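Putative iron-uptake ABC transport system,periplasmic iron-binding protein (Campylobacter jejuni, PDB 3E13) binds ferric iron in the periplasm and probably delivers it to an ABC transporter for iron uptake. Local coordinates at residues A[10-13]-A[14-17]; A[262-265]-A[266-269]; A[198-201]-A[202-205]; A[251-254]-A[255-259]; A[18-21]-A[22-25]. All blocks are in the same frame, centred on the assembly; numbering follows the deposited sequence.

Interaction 1: A[10-13]-A[14-17]. With FE (Fe (III) ion), chain B.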
loop_
_atom_site.group_PDB
_atom_site.type_symbol
_atom_site.label_atom_id
_atom_site.label_comp_id
_atom_site.label_asym_id
_atom_site.label_seq_id
_atom_site.Cartn_x
_atom_site.Cartn_y
_atom_site.Cartn_z
ATOM N N ARG A 10 0.441 4.413 -7.941
ATOM C CA ARG A 10 1.480 4.889 -7.033
ATOM C C ARG A 10 1.460 6.435 -7.036
ATOM O O ARG A 10 0.758 7.065 -7.858
ATOM C CB ARG A 10 2.845 4.302 -7.392
ATOM C CG ARG A 10 2.976 2.873 -6.934
ATOM C CD ARG A 10 4.288 2.218 -7.312
ATOM N NE ARG A 10 5.469 2.891 -6.783
ATOM C CZ ARG A 10 6.078 2.577 -5.588
ATOM N NH1 ARG A 10 5.612 1.617 -4.786
ATOM N NH2 ARG A 10 7.188 3.240 -5.246
ATOM N N HIS A 11 2.141 7.058 -6.093
ATOM C CA HIS A 11 2.014 8.488 -5.881
ATOM C C HIS A 11 3.268 9.030 -5.194
ATOM O O HIS A 11 3.189 9.714 -4.155
ATOM C CB HIS A 11 0.726 8.744 -5.061
ATOM C CG HIS A 11 0.469 7.689 -4.019
ATOM N ND1 HIS A 11 -0.320 6.582 -4.256
ATOM C CD2 HIS A 11 0.936 7.553 -2.747
ATOM C CE1 HIS A 11 -0.319 5.811 -3.168
ATOM N NE2 HIS A 11 0.419 6.395 -2.233
ATOM N N TYR A 12 4.413 8.703 -5.803
ATOM C CA TYR A 12 5.721 8.932 -5.198
ATOM C C TYR A 12 6.699 9.580 -6.154
ATOM O O TYR A 12 6.805 9.198 -7.325
ATOM C CB TYR A 12 6.317 7.606 -4.735
ATOM C CG TYR A 12 5.363 6.786 -3.897
ATOM C CD1 TYR A 12 4.856 5.572 -4.374
ATOM C CD2 TYR A 12 4.874 7.252 -2.701
ATOM C CE1 TYR A 12 3.966 4.819 -3.660
ATOM C CE2 TYR A 12 3.974 6.511 -1.987
ATOM C CZ TYR A 12 3.524 5.302 -2.428
ATOM O OH TYR A 12 2.609 4.635 -1.640
ATOM N N ASN A 13 7.429 10.553 -5.632
ATOM C CA ASN A 13 8.493 11.189 -6.389
ATOM C C ASN A 13 9.599 10.245 -6.769
ATOM O O ASN A 13 10.201 10.371 -7.823
ATOM C CB ASN A 13 9.062 12.332 -5.579
ATOM C CG ASN A 13 8.500 13.614 -5.977
ATOM O OD1 ASN A 13 7.308 13.700 -6.338
ATOM N ND2 ASN A 13 9.341 14.634 -6.005
ATOM N N ALA A 14 9.873 9.247 -5.931
ATOM C CA ALA A 14 10.918 8.280 -6.232
ATOM C C ALA A 14 10.716 7.537 -7.533
ATOM O O ALA A 14 11.661 7.141 -8.215
ATOM C CB ALA A 14 11.082 7.262 -5.081
ATOM N N ASP A 15 9.469 7.354 -7.934
ATOM C CA ASP A 15 9.174 6.634 -9.153
ATOM C C ASP A 15 9.712 7.341 -10.394
ATOM O O ASP A 15 10.052 6.662 -11.377
ATOM C CB ASP A 15 7.671 6.464 -9.272
ATOM C CG ASP A 15 7.147 5.509 -8.247
ATOM O OD1 ASP A 15 5.970 5.082 -8.349
ATOM O OD2 ASP A 15 7.900 5.043 -7.383
ATOM N N PHE A 16 9.728 8.666 -10.356
ATOM C CA PHE A 16 10.227 9.446 -11.511
ATOM C C PHE A 16 11.672 9.111 -11.807
ATOM O O PHE A 16 12.046 8.926 -12.990
ATOM C CB PHE A 16 10.084 10.926 -11.299
ATOM C CG PHE A 16 8.653 11.406 -11.173
ATOM C CD1 PHE A 16 8.321 12.356 -10.196
ATOM C CD2 PHE A 16 7.668 10.968 -12.035
ATOM C CE1 PHE A 16 7.011 12.824 -10.066
ATOM C CE2 PHE A 16 6.334 11.427 -11.904
ATOM C CZ PHE A 16 6.025 12.363 -10.926
ATOM N N GLU A 17 12.477 8.985 -10.751
ATOM C CA GLU A 17 13.880 8.600 -10.883
ATOM C C GLU A 17 13.981 7.202 -11.513
ATOM O O GLU A 17 14.851 6.935 -12.384
ATOM C CB GLU A 17 14.635 8.620 -9.534
ATOM C CG GLU A 17 16.021 7.944 -9.619
ATOM C CD GLU A 17 16.919 7.942 -8.362
ATOM O OE1 GLU A 17 16.426 8.008 -7.230
ATOM O OE2 GLU A 17 18.161 7.840 -8.536
HETATM FE FE FE B . 1.125 5.208 -0.522
HETATM O O HOH W 1 4.432 7.645 -8.539
HETATM O O HOH W 2 12.606 10.920 -8.372
#
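R10 and D15 are joined by a side-on salt bridge across the loop between strand 3-8 and helix 14-26, within a beta-alpha-beta unit. R10 CB lies 3.4 Å from D15 OD1. CG and CD run on past the same oxygen. The chain then bends about CG-CD (chi3 59°), and this brings NE round to the carboxylate. NE donates to D15 OD1 at 2.7 Å, and NH2 donates to D15 OD2 at 2.9 Å. Both oxygens use syn lone pairs, and the two flat groups are 18° apart. NH2 has a second acidic partner in E272, while NH1 bonds S236. Y12 CD1, at the ring edge, stands over the guanidinium face near its rim, 3.3 Å above the plane. The Y12 ring reaches on to the metal: Y12 OH binds iron at 1.9 Å and H11 NE2 binds it at 2.2 Å. R102 hydrogen-bonds Y12 OH. At the start of the helix, D15 N donates to Y12 O, and F16 N donates to N13 O. The F16 ring passes obliquely by N13 O. One water ties loop to helix: it accepts from Y12 N at 2.9 Å and can donate to D15 OD1 at 3.0 Å.

Interaction 2: A[262-265]-A[266-269]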
loop_
_atom_site.group_PDB
_atom_site.type_symbol
_atom_site.label_atom_id
_atom_site.label_comp_id
_atom_site.label_asym_id
_atom_site.label_seq_id
_atom_site.Cartn_x
_atom_site.Cartn_y
_atom_site.Cartn_z
ATOM N N ILE A 262 17.033 -0.940 -8.415
ATOM C CA ILE A 262 15.729 -0.339 -8.268
ATOM C C ILE A 262 15.111 -0.739 -6.919
ATOM O O ILE A 262 14.479 0.091 -6.251
ATOM C CB ILE A 262 14.847 -0.721 -9.450
ATOM C CG1 ILE A 262 15.485 -0.232 -10.745
ATOM C CG2 ILE A 262 13.456 -0.167 -9.293
ATOM C CD1 ILE A 262 15.728 1.331 -10.806
ATOM N N GLN A 263 15.317 -1.988 -6.506
ATOM C CA GLN A 263 14.858 -2.409 -5.198
ATOM C C GLN A 263 15.554 -1.620 -4.104
ATOM O O GLN A 263 14.953 -1.263 -3.096
ATOM C CB GLN A 263 15.035 -3.910 -5.028
ATOM C CG GLN A 263 14.109 -4.693 -5.939
ATOM C CD GLN A 263 12.772 -4.900 -5.312
ATOM O OE1 GLN A 263 12.679 -5.445 -4.221
ATOM N NE2 GLN A 263 11.736 -4.403 -5.960
ATOM N N LYS A 264 16.843 -1.317 -4.311
ATOM C CA LYS A 264 17.558 -0.465 -3.364
ATOM C C LYS A 264 16.978 0.978 -3.316
ATOM O O LYS A 264 16.821 1.543 -2.236
ATOM C CB LYS A 264 19.068 -0.466 -3.639
ATOM C CG LYS A 264 19.859 0.192 -2.453
ATOM C CD LYS A 264 19.447 -0.311 -1.060
ATOM C CE LYS A 264 20.545 -0.154 -0.002
ATOM N NZ LYS A 264 19.989 0.011 1.338
ATOM N N ILE A 265 16.632 1.555 -4.449
ATOM C CA ILE A 265 16.020 2.883 -4.453
ATOM C C ILE A 265 14.678 2.856 -3.723
ATOM O O ILE A 265 14.319 3.777 -2.997
ATOM C CB ILE A 265 15.851 3.383 -5.885
ATOM C CG1 ILE A 265 17.237 3.680 -6.499
ATOM C CG2 ILE A 265 14.859 4.583 -5.952
ATOM C CD1 ILE A 265 17.132 4.075 -7.925
ATOM N N LEU A 266 13.917 1.798 -3.928
ATOM C CA LEU A 266 12.600 1.711 -3.292
ATOM C C LEU A 266 12.705 1.741 -1.772
ATOM O O LEU A 266 11.842 2.323 -1.123
ATOM C CB LEU A 266 11.868 0.489 -3.788
ATOM C CG LEU A 266 11.336 0.594 -5.246
ATOM C CD1 LEU A 266 11.057 -0.768 -5.836
ATOM C CD2 LEU A 266 10.131 1.467 -5.317
ATOM N N THR A 267 13.761 1.146 -1.193
ATOM C CA THR A 267 13.924 1.262 0.253
ATOM C C THR A 267 14.696 2.529 0.678
ATOM O O THR A 267 14.355 3.158 1.685
ATOM C CB THR A 267 14.495 -0.049 0.839
ATOM O OG1 THR A 267 14.432 -0.018 2.264
ATOM C CG2 THR A 267 15.969 -0.274 0.511
ATOM N N ASP A 268 15.689 2.933 -0.107
ATOM C CA ASP A 268 16.504 4.085 0.243
ATOM C C ASP A 268 15.815 5.443 0.046
ATOM O O ASP A 268 16.063 6.389 0.830
ATOM C CB ASP A 268 17.811 4.085 -0.509
ATOM C CG ASP A 268 18.819 3.106 0.062
ATOM O OD1 ASP A 268 18.543 2.236 0.966
ATOM O OD2 ASP A 268 19.962 3.113 -0.430
ATOM N N SER A 269 15.029 5.538 -1.015
ATOM C CA SER A 269 14.391 6.770 -1.411
ATOM C C SER A 269 12.881 6.812 -1.130
ATOM O O SER A 269 12.349 7.902 -0.979
ATOM C CB SER A 269 14.664 7.072 -2.893
ATOM O OG SER A 269 16.074 7.321 -3.060
#
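K264 lays the end of its side chain along the carboxylate of D268, one helical turn further on. Its CG points opposite the backbone N (chi1 -168°), and a bend at chi2 (47°) folds the rest of the chain over the acid. CD lies 3.4 Å from D268 OD1. CE follows, equally close to both carboxylate oxygens. NZ closes the salt bridge at 2.7 Å from D268 OD1, meeting that oxygen on its syn side and 16° out of the carboxylate plane. NZ has a second partner in the backbone oxygen of E280. The same two residues are also tied by their backbones, since D268 N donates to K264 O at 2.8 Å. T267 CG2 packs beside the lysine, 3.8 Å from K264 CD, while T267 OG1 turns to the backbone oxygen of E272.

The buried side of helix 260-268 is mostly apolar. I262, I265 and L266 all rest there on I18 of helix 14-26. L266 CD1 lies 4.3 Å from I262 CG2 and touches Q263 NE2 at 3.7 Å. The Q263 amide is a polar group held within this side: NE2 donates to M257 O and I99 O, and OE1 accepts from I275 N and R276 N. At the last turn, S269 N donates to I265 O at 2.7 Å, and S269 CB packs on I265 CG2 at 3.9 Å. D268 stands near the C-terminal end of the helix, where backbone carbonyls gather. The K264 ammonium therefore probably offsets both the carboxylate and the partial negative charge of the helix end.

Interaction 3: A[198-201]-A[202-205]. With FE (Fe (III) ion), chain B.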
loop_
_atom_site.group_PDB
_atom_site.type_symbol
_atom_site.label_atom_id
_atom_site.label_comp_id
_atom_site.label_asym_id
_atom_site.label_seq_id
_atom_site.Cartn_x
_atom_site.Cartn_y
_atom_site.Cartn_z
ATOM N N THR A 198 3.973 2.441 6.988
ATOM C CA THR A 198 5.275 2.689 7.539
ATOM C C THR A 198 6.149 3.620 6.711
ATOM O O THR A 198 6.862 4.486 7.259
ATOM C CB THR A 198 6.045 1.366 7.692
ATOM O OG1 THR A 198 5.867 0.536 6.515
ATOM C CG2 THR A 198 5.578 0.528 8.872
ATOM N N TYR A 199 6.140 3.429 5.390
ATOM C CA TYR A 199 7.041 4.191 4.520
ATOM C C TYR A 199 6.799 5.687 4.603
ATOM O O TYR A 199 7.691 6.471 4.422
ATOM C CB TYR A 199 7.025 3.683 3.066
ATOM C CG TYR A 199 5.683 3.711 2.448
ATOM C CD1 TYR A 199 5.237 4.846 1.801
ATOM C CD2 TYR A 199 4.825 2.623 2.567
ATOM C CE1 TYR A 199 3.978 4.907 1.306
ATOM C CE2 TYR A 199 3.547 2.675 2.057
ATOM C CZ TYR A 199 3.137 3.801 1.414
ATOM O OH TYR A 199 1.841 3.894 0.916
ATOM N N TYR A 200 5.557 6.095 4.894
ATOM C CA TYR A 200 5.311 7.537 5.028
ATOM C C TYR A 200 6.109 8.145 6.170
ATOM O O TYR A 200 6.497 9.314 6.080
ATOM C CB TYR A 200 3.815 7.877 5.241
ATOM C CG TYR A 200 2.998 7.595 3.984
ATOM C CD1 TYR A 200 3.216 8.312 2.834
ATOM C CD2 TYR A 200 1.985 6.620 3.974
ATOM C CE1 TYR A 200 2.472 8.059 1.673
ATOM C CE2 TYR A 200 1.287 6.337 2.842
ATOM C CZ TYR A 200 1.512 7.046 1.698
ATOM O OH TYR A 200 0.825 6.818 0.560
ATOM N N ILE A 201 6.354 7.387 7.252
ATOM C CA ILE A 201 7.155 7.914 8.362
ATOM C C ILE A 201 8.573 8.194 7.865
ATOM O O ILE A 201 9.153 9.228 8.177
ATOM C CB ILE A 201 7.167 6.947 9.595
ATOM C CG1 ILE A 201 5.740 6.784 10.099
ATOM C CG2 ILE A 201 8.142 7.433 10.667
ATOM C CD1 ILE A 201 5.576 5.751 11.158
ATOM N N GLY A 202 9.119 7.294 7.048
ATOM C CA GLY A 202 10.383 7.559 6.414
ATOM C C GLY A 202 10.429 8.697 5.445
ATOM O O GLY A 202 11.390 9.459 5.429
ATOM N N LEU A 203 9.392 8.820 4.616
ATOM C CA LEU A 203 9.339 9.889 3.646
ATOM C C LEU A 203 9.323 11.223 4.386
ATOM O O LEU A 203 9.995 12.172 3.990
ATOM C CB LEU A 203 8.087 9.779 2.763
ATOM C CG LEU A 203 8.195 8.779 1.626
ATOM C CD1 LEU A 203 6.847 8.541 0.961
ATOM C CD2 LEU A 203 9.202 9.193 0.632
ATOM N N LEU A 204 8.524 11.301 5.431
ATOM C CA LEU A 204 8.404 12.532 6.195
ATOM C C LEU A 204 9.718 12.896 6.862
ATOM O O LEU A 204 10.178 14.025 6.795
ATOM C CB LEU A 204 7.245 12.447 7.197
ATOM C CG LEU A 204 5.821 12.392 6.633
ATOM C CD1 LEU A 204 4.846 11.933 7.698
ATOM C CD2 LEU A 204 5.431 13.750 6.069
ATOM N N LYS A 205 10.303 11.941 7.605
ATOM C CA LYS A 205 11.563 12.202 8.297
ATOM C C LYS A 205 12.726 12.638 7.431
ATOM O O LYS A 205 13.623 13.310 7.911
ATOM C CB LYS A 205 11.976 10.969 9.117
ATOM C CG LYS A 205 11.134 10.672 10.298
ATOM C CD LYS A 205 11.523 9.352 10.966
ATOM C CE LYS A 205 12.819 9.418 11.720
ATOM N NZ LYS A 205 12.722 10.348 12.891
HETATM FE FE FE B . 1.125 5.208 -0.522
#
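L203 CD1 packs beside two iron-binding tyrosines of helix 198-205, 4.1 Å from Y199 CD1 and 4.1 Å from Y200 CD1. These are ordinary packing contacts. The methyl group reaches Y199 at the ring edge and Y200 obliquely. The tight part is between the two rings and at the iron they share. Y199 CE1 stands over the centre of the Y200 ring, 3.2 Å above its plane. Y199 takes a first torsion of 58°, with CG between the backbone N and the carbonyl carbon, while Y200 CG lies opposite the carbonyl carbon (chi1 -69°). The neighbours can thus aim both hydroxyls at one iron. Y199 OH binds it at 2.1 Å and Y200 OH at 2.0 Å. The metal lies in the plane of the Y199 ring. N197 also hydrogen-bonds Y199 OH, so that oxygen is held by more than the metal. Buried L204 belongs to the close-packed part too: its CG comes within 3.2 Å of Y200 O, and L204 N donates to the same oxygen.

K205 is the loose side. It is partly exposed and runs alongside I201, with K205 CD 3.9 Å from I201 CG2. It then bends away at chi3 and chi4 to bond N217. Y200 and L204 pack against helix 179-188, L204 also meets helix 210-217, and I201 lies on strand 219-222.

Interaction 4: A[251-254]-A[255-259]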
loop_
_atom_site.group_PDB
_atom_site.type_symbol
_atom_site.label_atom_id
_atom_site.label_comp_id
_atom_site.label_asym_id
_atom_site.label_seq_id
_atom_site.Cartn_x
_atom_site.Cartn_y
_atom_site.Cartn_z
ATOM N N LYS A 251 7.412 -6.340 -20.133
ATOM C CA LYS A 251 8.086 -7.410 -19.414
ATOM C C LYS A 251 9.437 -6.921 -18.937
ATOM O O LYS A 251 9.832 -7.204 -17.787
ATOM C CB LYS A 251 8.154 -8.691 -20.262
ATOM C CG LYS A 251 6.797 -9.264 -20.558
ATOM C CD LYS A 251 6.806 -10.490 -21.421
ATOM C CE LYS A 251 5.415 -10.777 -21.950
ATOM N NZ LYS A 251 5.479 -11.919 -22.991
ATOM N N LYS A 252 10.135 -6.153 -19.774
ATOM C CA LYS A 252 11.426 -5.574 -19.408
ATOM C C LYS A 252 11.281 -4.640 -18.210
ATOM O O LYS A 252 12.100 -4.660 -17.269
ATOM C CB LYS A 252 12.024 -4.822 -20.600
ATOM C CG LYS A 252 12.707 -5.720 -21.608
ATOM C CD LYS A 252 13.360 -4.854 -22.725
ATOM C CE LYS A 252 14.295 -5.693 -23.597
ATOM N NZ LYS A 252 13.628 -7.049 -23.916
ATOM N N PHE A 253 10.227 -3.851 -18.231
ATOM C CA PHE A 253 9.966 -2.920 -17.151
ATOM C C PHE A 253 9.658 -3.650 -15.843
ATOM O O PHE A 253 10.143 -3.234 -14.780
ATOM C CB PHE A 253 8.821 -1.912 -17.494
ATOM C CG PHE A 253 8.691 -0.855 -16.493
ATOM C CD1 PHE A 253 9.506 0.260 -16.513
ATOM C CD2 PHE A 253 7.776 -0.984 -15.458
ATOM C CE1 PHE A 253 9.419 1.240 -15.510
ATOM C CE2 PHE A 253 7.677 -0.014 -14.476
ATOM C CZ PHE A 253 8.498 1.083 -14.508
ATOM N N MET A 254 8.831 -4.697 -15.915
ATOM C CA MET A 254 8.447 -5.475 -14.743
ATOM C C MET A 254 9.743 -6.075 -14.112
ATOM O O MET A 254 9.948 -5.959 -12.894
ATOM C CB MET A 254 7.441 -6.543 -15.163
ATOM C CG MET A 254 6.086 -5.955 -15.511
ATOM S SD MET A 254 5.013 -7.107 -16.332
ATOM C CE MET A 254 4.469 -8.101 -14.969
ATOM N N GLU A 255 10.612 -6.633 -14.959
ATOM C CA GLU A 255 11.870 -7.200 -14.468
ATOM C C GLU A 255 12.774 -6.124 -13.888
ATOM O O GLU A 255 13.409 -6.344 -12.843
ATOM C CB GLU A 255 12.566 -8.006 -15.569
ATOM C CG GLU A 255 11.790 -9.258 -15.941
ATOM C CD GLU A 255 12.390 -10.070 -17.059
ATOM O OE1 GLU A 255 13.423 -9.633 -17.695
ATOM O OE2 GLU A 255 11.895 -11.195 -17.278
ATOM N N PHE A 256 12.819 -4.972 -14.528
ATOM C CA PHE A 256 13.631 -3.860 -14.068
ATOM C C PHE A 256 13.207 -3.429 -12.643
ATOM O O PHE A 256 14.044 -3.082 -11.806
ATOM C CB PHE A 256 13.477 -2.718 -15.075
ATOM C CG PHE A 256 14.338 -1.523 -14.801
ATOM C CD1 PHE A 256 15.709 -1.572 -15.024
ATOM C CD2 PHE A 256 13.782 -0.337 -14.335
ATOM C CE1 PHE A 256 16.519 -0.442 -14.811
ATOM C CE2 PHE A 256 14.615 0.796 -14.104
ATOM C CZ PHE A 256 15.972 0.705 -14.336
ATOM N N MET A 257 11.915 -3.485 -12.344
ATOM C CA MET A 257 11.432 -3.105 -11.014
ATOM C C MET A 257 11.946 -4.045 -9.917
ATOM O O MET A 257 12.012 -3.629 -8.763
ATOM C CB MET A 257 9.920 -3.081 -10.964
ATOM C CG MET A 257 9.243 -1.942 -11.761
ATOM S SD MET A 257 9.877 -0.332 -11.428
ATOM C CE MET A 257 9.512 -0.214 -9.717
ATOM N N LEU A 258 12.340 -5.261 -10.263
ATOM C CA LEU A 258 12.919 -6.208 -9.287
ATOM C C LEU A 258 14.427 -6.257 -9.357
ATOM O O LEU A 258 15.037 -7.119 -8.715
ATOM C CB LEU A 258 12.286 -7.613 -9.438
ATOM C CG LEU A 258 11.039 -7.920 -8.623
ATOM C CD1 LEU A 258 11.336 -7.980 -7.139
ATOM C CD2 LEU A 258 9.937 -6.925 -8.961
ATOM N N SER A 259 15.040 -5.382 -10.150
ATOM C CA SER A 259 16.517 -5.369 -10.251
ATOM C C SER A 259 17.140 -4.828 -8.969
ATOM O O SER A 259 16.510 -4.132 -8.212
ATOM C CB SER A 259 16.951 -4.550 -11.456
ATOM O OG SER A 259 16.673 -3.181 -11.340
#
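F256 N donates to K252 O at 2.9 Å in the last turns of helix 247-257. E255 N bonds K251 O and M257 N bonds F253 O, each at 3.0 Å. M257 N also makes a weak bond to M254 O. The helix then ends, and F256 O takes two donors from S259: its backbone N and its OG. The OG bond is 2.7 Å and lies in the carbonyl plane, on a lone pair. S259 is at the N-cap position of the next helix, 260-268. Beyond the two segments, K252 pairs with D248 and E255 bonds S78.

The packing centres on F253 and M257, side by side in a Met-aromatic contact. M257 SD sits 4.3 Å from the F253 ring centroid, 39° off the normal, and 3.7 Å from F253 CZ. M257 CG is also 3.7 Å from F253 CE2. Bends at chi2 (-51°) and chi3 (-61°) keep the methionine curled, with SD beside the ring. F253 and F256 each meet the ring of F22 edge-to-face, joining this helix to helix 14-26. The buried side is apolar and rests on dispersion between sulfur and ring, while the polar bonds fix the backbone where one helix gives way to the next.

Interaction 5: A[18-21]-A[22-25]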
loop_
_atom_site.group_PDB
_atom_site.type_symbol
_atom_site.label_atom_id
_atom_site.label_comp_id
_atom_site.label_asym_id
_atom_site.label_seq_id
_atom_site.Cartn_x
_atom_site.Cartn_y
_atom_site.Cartn_z
ATOM N N ILE A 18 13.149 6.277 -11.018
ATOM C CA ILE A 18 13.181 4.896 -11.500
ATOM C C ILE A 18 12.867 4.845 -12.982
ATOM O O ILE A 18 13.512 4.148 -13.737
ATOM C CB ILE A 18 12.202 4.000 -10.645
ATOM C CG1 ILE A 18 12.740 3.930 -9.203
ATOM C CG2 ILE A 18 11.932 2.691 -11.327
ATOM C CD1 ILE A 18 11.833 3.258 -8.231
ATOM N N ILE A 19 11.887 5.628 -13.403
ATOM C CA ILE A 19 11.457 5.607 -14.765
ATOM C C ILE A 19 12.564 6.182 -15.658
ATOM O O ILE A 19 12.845 5.631 -16.707
ATOM C CB ILE A 19 10.101 6.341 -14.907
ATOM C CG1 ILE A 19 8.962 5.433 -14.343
ATOM C CG2 ILE A 19 9.873 6.734 -16.361
ATOM C CD1 ILE A 19 7.705 6.191 -14.009
ATOM N N LYS A 20 13.211 7.246 -15.216
ATOM C CA LYS A 20 14.325 7.847 -15.959
ATOM C C LYS A 20 15.433 6.858 -16.133
ATOM O O LYS A 20 15.989 6.701 -17.242
ATOM C CB LYS A 20 14.858 9.066 -15.211
ATOM C CG LYS A 20 14.089 10.330 -15.439
ATOM C CD LYS A 20 14.978 11.542 -15.068
ATOM C CE LYS A 20 14.264 12.507 -14.131
ATOM N NZ LYS A 20 15.008 13.793 -14.064
ATOM N N LYS A 21 15.712 6.107 -15.080
ATOM C CA LYS A 21 16.722 5.074 -15.194
ATOM C C LYS A 21 16.350 4.002 -16.204
ATOM O O LYS A 21 17.226 3.536 -16.918
ATOM C CB LYS A 21 17.039 4.486 -13.847
ATOM C CG LYS A 21 17.798 5.455 -12.981
ATOM C CD LYS A 21 17.965 4.915 -11.610
ATOM C CE LYS A 21 19.308 4.383 -11.413
ATOM N NZ LYS A 21 20.424 5.430 -11.562
ATOM N N PHE A 22 15.069 3.626 -16.298
ATOM C CA PHE A 22 14.655 2.654 -17.307
ATOM C C PHE A 22 14.861 3.204 -18.729
ATOM O O PHE A 22 15.321 2.481 -19.648
ATOM C CB PHE A 22 13.175 2.282 -17.072
ATOM C CG PHE A 22 12.638 1.256 -18.020
ATOM C CD1 PHE A 22 12.982 -0.071 -17.881
ATOM C CD2 PHE A 22 11.829 1.636 -19.091
ATOM C CE1 PHE A 22 12.536 -1.019 -18.758
ATOM C CE2 PHE A 22 11.356 0.697 -19.970
ATOM C CZ PHE A 22 11.685 -0.608 -19.811
ATOM N N GLU A 23 14.476 4.457 -18.907
ATOM C CA GLU A 23 14.564 5.132 -20.207
ATOM C C GLU A 23 16.012 5.206 -20.619
ATOM O O GLU A 23 16.355 4.873 -21.778
ATOM C CB GLU A 23 13.967 6.510 -20.136
ATOM C CG GLU A 23 12.451 6.513 -20.000
ATOM C CD GLU A 23 11.822 7.885 -19.876
ATOM O OE1 GLU A 23 10.696 8.055 -20.383
ATOM O OE2 GLU A 23 12.397 8.790 -19.223
ATOM N N GLU A 24 16.870 5.559 -19.665
ATOM C CA GLU A 24 18.298 5.649 -19.941
ATOM C C GLU A 24 18.889 4.298 -20.306
ATOM O O GLU A 24 19.701 4.228 -21.237
ATOM C CB GLU A 24 19.054 6.238 -18.766
ATOM C CG GLU A 24 18.619 7.645 -18.430
ATOM C CD GLU A 24 19.106 8.123 -17.048
ATOM O OE1 GLU A 24 19.005 9.348 -16.833
ATOM O OE2 GLU A 24 19.555 7.312 -16.182
ATOM N N LYS A 25 18.495 3.251 -19.598
ATOM C CA LYS A 25 19.009 1.892 -19.814
ATOM C C LYS A 25 18.574 1.310 -21.167
ATOM O O LYS A 25 19.397 0.756 -21.909
ATOM C CB LYS A 25 18.621 0.945 -18.658
ATOM C CG LYS A 25 19.086 -0.513 -18.826
ATOM C CD LYS A 25 18.574 -1.469 -17.753
ATOM C CE LYS A 25 19.289 -2.867 -17.836
ATOM N NZ LYS A 25 18.593 -4.003 -17.072
#
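F22 N donates to I18 O at 3.0 Å, and the same i to i+4 pattern continues through 18-25. E23 N bonds I19 O, E24 N bonds K20 O at 2.8 Å, and K25 N bonds K21 O. The backbone is regular alpha helix, in the last turns of helix 14-26.

The side chains then divide by face. On the outer face E24 leans its CG on K20 O, 3.0 Å away, and runs on extended. Its OE2 lies 4.1 Å from K21 CG, yet it makes no ion pair with that lysine: K21 NZ is 5.1 Å from E24 OE2 and is bound instead by E261. K20 NZ is likewise 6.6 Å from E24 OE1, too far for contact, though the opposite charges may still attract weakly through solvent.

E23 also leans back along the helix. Its CG lies 3.4 Å from I19 O, and E23 CD is 4.2 Å from I19 CG2. Its OE1 is held by the K29 ammonium and by V30 N, at the start of the next strand. I19 packs on V30 and H32 of that strand. F22 is buried. With CG opposite the backbone N (chi1 -178°), its ring is sent towards helix 247-257. I18 covers residues of helix 260-268. This is the helix of a beta-alpha-beta unit, strand 3-8, helix 14-26 and strand 29-34, with parallel strands, as in periplasmic solute-binding proteins.

How the interactions relate
Interactions 1 and 3 meet at the iron. Y12 OH and Y199 OH are 2.8 Å apart, H11 NE2 and Y200 OH are 2.9 Å apart, and Y143 completes the five protein ligands. Interactions 1 and 5 follow each other on helix 14-26. Interactions 4 and 2 lie on successive helices, which touch where I262 CG1 comes 3.4 Å from F256 O. Both helices pack on interaction 5: M257 SD is 3.7 Å from I18 CG2, and L266 CD2 is 3.8 Å from I18 CD1. Interaction 2 also reaches R10 of interaction 1 and L203 of interaction 3. The side chain of L266 comes to about 11 Å from the iron. The side chain of M257 comes to about 14 Å from it.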